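Local coordinates for protein putative agmatine deiminase (Streptococcus mutans, PDB 2EWO) that probably hydrolyses agmatine to N-carbamoylputrescine and ammonia, as an agmatine deiminase of the Porphyromonas-type peptidyl-arginine deiminase family, at residues A[48-59]-A[343-352]. Residues are numbered along the deposited sequence; the frame is centred on the assembly and turned at random.
Sequences AFLEVAEAISEF and KVVGVRTEEI
The Phe59 ring meets the strand with its edge: Val345 CG2 lies 3.7 Å from CZ and Lys343 CB 4.0 Å from CE1, both close to the ring plane. The carboxylate of the neighbouring Glu58 is held from the side between its two oxygens, Lys343 NZ standing 3.2 Å from OE1 and also 3.2 Å from OE2 and meeting the syn lone pair of each, a forked salt bridge. Lys343 gets there on a fully extended chain, its CG anti to the backbone N (chi1 -177°). At the far end Ile352 CG2 approaches the Phe49 ring obliquely, 3.7 Å from CE1, and also packs on Ala48 CB at 3.5 Å. Between these ends helix 48-57 runs almost antiparallel to strand 343-347, at 169°, with the axes 8.8 Å apart. This is helix-on-sheet packing within what is, as in its relatives, the pentein α/β propeller: strand 343-347 is hydrogen-bonded to strand 317-321, and Met29 of strand 24-29 packs against Phe49 and Val52. Val347 points into the middle, where its CG2 reaches Ala55 CB at 4.1 Å while CG1 lies against Glu51 CB and OE1; the other carboxylate oxygen, OE2, forms a salt bridge with Lys47. Beside Ala48, Glu351 contributes CB, and its carboxylate pairs with Arg39.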
ATOM      1  N   ALA A  48      15.743  10.763 -15.810  1.00 10.00           N
ATOM      2  CA  ALA A  48      15.729  10.552 -17.241  1.00 10.00           C
ATOM      3  C   ALA A  48      14.308  10.743 -17.745  1.00 10.00           C
ATOM      4  O   ALA A  48      14.089  11.213 -18.861  1.00 10.00           O
ATOM      5  CB  ALA A  48      16.222   9.152 -17.566  1.00 10.00           C
ATOM      6  N   PHE A  49      13.335  10.365 -16.923  1.00 15.08           N
ATOM      7  CA  PHE A  49      11.936  10.524 -17.310  1.00 17.22           C
ATOM      8  C   PHE A  49      11.544  11.991 -17.188  1.00 17.92           C
ATOM      9  O   PHE A  49      10.805  12.522 -18.022  1.00 17.43           O
ATOM     10  CB  PHE A  49      11.034   9.671 -16.424  1.00 10.00           C
ATOM     11  CG  PHE A  49      10.683   8.337 -17.018  1.00 10.00           C
ATOM     12  CD1 PHE A  49      11.660   7.375 -17.248  1.00 10.00           C
ATOM     13  CD2 PHE A  49       9.357   8.029 -17.316  1.00 10.00           C
ATOM     14  CE1 PHE A  49      11.315   6.124 -17.762  1.00 10.00           C
ATOM     15  CE2 PHE A  49       9.001   6.782 -17.830  1.00 10.00           C
ATOM     16  CZ  PHE A  49       9.980   5.828 -18.052  1.00 10.00           C
ATOM     17  N   LEU A  50      12.049  12.637 -16.141  1.00 24.73           N
ATOM     18  CA  LEU A  50      11.789  14.049 -15.890  1.00 25.76           C
ATOM     19  C   LEU A  50      12.150  14.881 -17.124  1.00 26.72           C
ATOM     20  O   LEU A  50      11.367  15.726 -17.569  1.00 26.21           O
ATOM     21  CB  LEU A  50      12.621  14.523 -14.700  1.00 21.81           C
ATOM     22  CG  LEU A  50      12.301  15.938 -14.234  1.00 23.66           C
ATOM     23  CD1 LEU A  50      10.899  15.929 -13.621  1.00 22.73           C
ATOM     24  CD2 LEU A  50      13.342  16.416 -13.220  1.00 23.33           C
ATOM     25  N   GLU A  51      13.344  14.639 -17.665  1.00 34.32           N
ATOM     26  CA  GLU A  51      13.818  15.355 -18.847  1.00 34.24           C
ATOM     27  C   GLU A  51      12.910  15.054 -20.026  1.00 32.49           C
ATOM     28  O   GLU A  51      12.264  15.958 -20.550  1.00 34.44           O
ATOM     29  CB  GLU A  51      15.253  14.950 -19.219  1.00 52.52           C
ATOM     30  CG  GLU A  51      16.264  14.982 -18.073  1.00 56.98           C
ATOM     31  CD  GLU A  51      17.693  14.622 -18.514  1.00 60.00           C
ATOM     32  OE1 GLU A  51      17.872  13.673 -19.322  1.00 60.00           O
ATOM     33  OE2 GLU A  51      18.643  15.283 -18.031  1.00 60.00           O
ATOM     34  N   VAL A  52      12.849  13.790 -20.436  1.00 11.45           N
ATOM     35  CA  VAL A  52      12.013  13.414 -21.576  1.00 10.00           C
ATOM     36  C   VAL A  52      10.624  14.031 -21.467  1.00 10.00           C
ATOM     37  O   VAL A  52       9.923  14.208 -22.472  1.00 10.00           O
ATOM     38  CB  VAL A  52      11.866  11.890 -21.695  1.00 11.45           C
ATOM     39  CG1 VAL A  52      11.139  11.346 -20.497  1.00 10.59           C
ATOM     40  CG2 VAL A  52      11.130  11.545 -22.981  1.00 10.00           C
ATOM     41  N   ALA A  53      10.235  14.361 -20.238  1.00 16.94           N
ATOM     42  CA  ALA A  53       8.941  14.983 -19.986  1.00 17.47           C
ATOM     43  C   ALA A  53       9.079  16.468 -20.269  1.00 16.88           C
ATOM     44  O   ALA A  53       8.346  17.038 -21.074  1.00 15.02           O
ATOM     45  CB  ALA A  53       8.526  14.764 -18.532  1.00 10.00           C
ATOM     46  N   GLU A  54      10.033  17.088 -19.594  1.00 14.76           N
ATOM     47  CA  GLU A  54      10.277  18.505 -19.775  1.00 17.69           C
ATOM     48  C   GLU A  54      10.464  18.840 -21.261  1.00 17.74           C
ATOM     49  O   GLU A  54      10.200  19.960 -21.692  1.00 17.72           O
ATOM     50  CB  GLU A  54      11.517  18.911 -18.986  1.00 60.00           C
ATOM     51  CG  GLU A  54      11.855  20.391 -19.034  1.00 60.00           C
ATOM     52  CD  GLU A  54      13.136  20.699 -18.287  1.00 60.00           C
ATOM     53  OE1 GLU A  54      14.197  20.156 -18.677  1.00 60.00           O
ATOM     54  OE2 GLU A  54      13.081  21.475 -17.307  1.00 60.00           O
ATOM     55  N   ALA A  55      10.913  17.860 -22.035  1.00 29.85           N
ATOM     56  CA  ALA A  55      11.134  18.052 -23.461  1.00 29.87           C
ATOM     57  C   ALA A  55       9.828  18.254 -24.225  1.00 30.60           C
ATOM     58  O   ALA A  55       9.723  19.154 -25.058  1.00 30.89           O
ATOM     59  CB  ALA A  55      11.893  16.861 -24.036  1.00 10.00           C
ATOM     60  N   ILE A  56       8.838  17.412 -23.949  1.00 12.74           N
ATOM     61  CA  ILE A  56       7.552  17.512 -24.629  1.00 13.08           C
ATOM     62  C   ILE A  56       6.933  18.865 -24.301  1.00 14.96           C
ATOM     63  O   ILE A  56       6.163  19.413 -25.094  1.00 14.70           O
ATOM     64  CB  ILE A  56       6.550  16.425 -24.159  1.00 20.05           C
ATOM     65  CG1 ILE A  56       7.276  15.126 -23.777  1.00 17.92           C
ATOM     66  CG2 ILE A  56       5.546  16.159 -25.267  1.00 19.23           C
ATOM     67  CD1 ILE A  56       7.760  14.313 -24.940  1.00 16.71           C
ATOM     68  N   SER A  57       7.285  19.385 -23.123  1.00 12.31           N
ATOM     69  CA  SER A  57       6.787  20.668 -22.608  1.00 14.28           C
ATOM     70  C   SER A  57       6.642  21.771 -23.639  1.00 15.21           C
ATOM     71  O   SER A  57       5.584  22.397 -23.756  1.00 16.54           O
ATOM     72  CB  SER A  57       7.699  21.198 -21.493  1.00 50.74           C
ATOM     73  OG  SER A  57       7.795  20.287 -20.413  1.00 51.09           O
ATOM     74  N   GLU A  58       7.716  22.025 -24.374  1.00 21.12           N
ATOM     75  CA  GLU A  58       7.693  23.082 -25.368  1.00 20.60           C
ATOM     76  C   GLU A  58       6.849  22.807 -26.612  1.00 19.42           C
ATOM     77  O   GLU A  58       6.732  23.665 -27.479  1.00 20.60           O
ATOM     78  CB  GLU A  58       9.120  23.454 -25.782  1.00 44.18           C
ATOM     79  CG  GLU A  58      10.032  22.292 -26.138  1.00 47.04           C
ATOM     80  CD  GLU A  58      11.179  22.730 -27.046  1.00 49.29           C
ATOM     81  OE1 GLU A  58      10.898  23.090 -28.215  1.00 48.90           O
ATOM     82  OE2 GLU A  58      12.354  22.729 -26.599  1.00 50.00           O
ATOM     83  N   PHE A  59       6.229  21.639 -26.702  1.00 21.81           N
ATOM     84  CA  PHE A  59       5.436  21.347 -27.888  1.00 20.48           C
ATOM     85  C   PHE A  59       3.949  21.171 -27.592  1.00 19.09           C
ATOM     86  O   PHE A  59       3.082  21.546 -28.394  1.00 18.20           O
ATOM     87  CB  PHE A  59       6.010  20.103 -28.570  1.00 14.22           C
ATOM     88  CG  PHE A  59       7.461  20.250 -28.965  1.00 14.52           C
ATOM     89  CD1 PHE A  59       7.821  20.973 -30.102  1.00 13.88           C
ATOM     90  CD2 PHE A  59       8.470  19.697 -28.180  1.00 14.38           C
ATOM     91  CE1 PHE A  59       9.165  21.144 -30.453  1.00 13.55           C
ATOM     92  CE2 PHE A  59       9.817  19.864 -28.523  1.00 14.98           C
ATOM     93  CZ  PHE A  59      10.163  20.590 -29.663  1.00 13.55           C
ATOM     94  N   LYS A 343      10.912  20.827 -35.097  1.00 11.39           N
ATOM     95  CA  LYS A 343      12.097  20.997 -34.266  1.00 10.10           C
ATOM     96  C   LYS A 343      12.446  19.676 -33.587  1.00 10.43           C
ATOM     97  O   LYS A 343      11.606  19.053 -32.936  1.00 11.33           O
ATOM     98  CB  LYS A 343      11.880  22.078 -33.202  1.00 10.00           C
ATOM     99  CG  LYS A 343      13.128  22.323 -32.369  1.00 10.00           C
ATOM    100  CD  LYS A 343      12.925  23.343 -31.269  1.00 10.00           C
ATOM    101  CE  LYS A 343      14.150  23.361 -30.356  1.00 10.00           C
ATOM    102  NZ  LYS A 343      13.902  24.012 -29.029  1.00 10.00           N
ATOM    103  N   VAL A 344      13.687  19.241 -33.741  1.00 10.22           N
ATOM    104  CA  VAL A 344      14.093  17.993 -33.126  1.00 10.22           C
ATOM    105  C   VAL A 344      14.870  18.266 -31.842  1.00 10.22           C
ATOM    106  O   VAL A 344      15.765  19.114 -31.824  1.00 10.22           O
ATOM    107  CB  VAL A 344      14.939  17.155 -34.119  1.00 10.00           C
ATOM    108  CG1 VAL A 344      15.595  15.980 -33.417  1.00 10.00           C
ATOM    109  CG2 VAL A 344      14.042  16.652 -35.240  1.00 10.00           C
ATOM    110  N   VAL A 345      14.489  17.574 -30.764  1.00 21.43           N
ATOM    111  CA  VAL A 345      15.156  17.701 -29.463  1.00 21.06           C
ATOM    112  C   VAL A 345      15.655  16.321 -29.051  1.00 21.90           C
ATOM    113  O   VAL A 345      15.013  15.313 -29.339  1.00 21.80           O
ATOM    114  CB  VAL A 345      14.205  18.227 -28.341  1.00 10.00           C
ATOM    115  CG1 VAL A 345      14.976  18.359 -27.027  1.00 10.00           C
ATOM    116  CG2 VAL A 345      13.607  19.571 -28.731  1.00 10.00           C
ATOM    117  N   GLY A 346      16.799  16.271 -28.380  1.00 10.00           N
ATOM    118  CA  GLY A 346      17.334  14.989 -27.958  1.00 11.30           C
ATOM    119  C   GLY A 346      17.661  14.964 -26.481  1.00 12.50           C
ATOM    120  O   GLY A 346      18.161  15.953 -25.944  1.00 13.04           O
ATOM    121  N   VAL A 347      17.377  13.838 -25.819  1.00 24.80           N
ATOM    122  CA  VAL A 347      17.648  13.696 -24.383  1.00 25.10           C
ATOM    123  C   VAL A 347      18.396  12.393 -24.037  1.00 25.48           C
ATOM    124  O   VAL A 347      18.253  11.375 -24.714  1.00 23.79           O
ATOM    125  CB  VAL A 347      16.332  13.751 -23.554  1.00 58.86           C
ATOM    126  CG1 VAL A 347      16.653  14.048 -22.095  1.00 58.12           C
ATOM    127  CG2 VAL A 347      15.385  14.800 -24.129  1.00 58.59           C
ATOM    128  N   ARG A 348      19.194  12.439 -22.978  1.00 21.28           N
ATOM    129  CA  ARG A 348      19.958  11.278 -22.543  1.00 24.62           C
ATOM    130  C   ARG A 348      19.039  10.200 -21.962  1.00 25.78           C
ATOM    131  O   ARG A 348      19.044   9.947 -20.750  1.00 24.77           O
ATOM    132  CB  ARG A 348      20.978  11.701 -21.486  1.00 59.75           C
ATOM    133  CG  ARG A 348      21.827  12.874 -21.904  1.00 60.00           C
ATOM    134  CD  ARG A 348      22.807  12.470 -22.976  1.00 60.00           C
ATOM    135  NE  ARG A 348      23.910  11.699 -22.427  1.00 60.00           N
ATOM    136  CZ  ARG A 348      25.025  11.438 -23.094  1.00 60.00           C
ATOM    137  NH1 ARG A 348      25.167  11.890 -24.336  1.00 60.00           N
ATOM    138  NH2 ARG A 348      25.995  10.742 -22.517  1.00 60.00           N
ATOM    139  N   THR A 349      18.249   9.571 -22.830  1.00 23.78           N
ATOM    140  CA  THR A 349      17.315   8.525 -22.412  1.00 24.89           C
ATOM    141  C   THR A 349      18.000   7.161 -22.412  1.00 24.89           C
ATOM    142  O   THR A 349      17.377   6.111 -22.597  1.00 24.08           O
ATOM    143  CB  THR A 349      16.066   8.495 -23.334  1.00 46.18           C
ATOM    144  OG1 THR A 349      16.459   8.202 -24.680  1.00 46.70           O
ATOM    145  CG2 THR A 349      15.362   9.844 -23.306  1.00 46.35           C
ATOM    146  N   GLU A 350      19.306   7.202 -22.195  1.00 11.22           N
ATOM    147  CA  GLU A 350      20.129   6.008 -22.144  1.00 10.95           C
ATOM    148  C   GLU A 350      19.867   5.287 -20.823  1.00 10.38           C
ATOM    149  O   GLU A 350      19.881   4.059 -20.762  1.00 10.56           O
ATOM    150  CB  GLU A 350      21.600   6.411 -22.228  1.00 47.40           C
ATOM    151  CG  GLU A 350      21.918   7.579 -21.311  1.00 47.86           C
ATOM    152  CD  GLU A 350      23.287   7.486 -20.698  1.00 48.83           C
ATOM    153  OE1 GLU A 350      23.671   6.369 -20.282  1.00 48.31           O
ATOM    154  OE2 GLU A 350      23.969   8.532 -20.613  1.00 49.23           O
ATOM    155  N   GLU A 351      19.628   6.064 -19.768  1.00 16.29           N
ATOM    156  CA  GLU A 351      19.377   5.514 -18.435  1.00 16.42           C
ATOM    157  C   GLU A 351      18.102   4.658 -18.374  1.00 16.14           C
ATOM    158  O   GLU A 351      17.965   3.794 -17.503  1.00 14.82           O
ATOM    159  CB  GLU A 351      19.283   6.647 -17.408  1.00 18.09           C
ATOM    160  CG  GLU A 351      19.352   6.164 -15.970  1.00 20.86           C
ATOM    161  CD  GLU A 351      20.737   5.673 -15.595  1.00 21.88           C
ATOM    162  OE1 GLU A 351      21.704   6.092 -16.267  1.00 22.67           O
ATOM    163  OE2 GLU A 351      20.862   4.883 -14.631  1.00 21.23           O
ATOM    164  N   ILE A 352      17.172   4.906 -19.293  1.00 11.66           N
ATOM    165  CA  ILE A 352      15.933   4.142 -19.327  1.00 10.16           C
ATOM    166  C   ILE A 352      16.092   2.981 -20.303  1.00 10.16           C
ATOM    167  O   ILE A 352      15.312   2.023 -20.294  1.00 10.16           O
ATOM    168  CB  ILE A 352      14.709   5.011 -19.753  1.00 38.43           C
ATOM    169  CG1 ILE A 352      14.665   5.192 -21.262  1.00 36.86           C
ATOM    170  CG2 ILE A 352      14.781   6.380 -19.113  1.00 37.56           C
ATOM    171  CD1 ILE A 352      13.351   5.764 -21.714  1.00 36.42           C
TER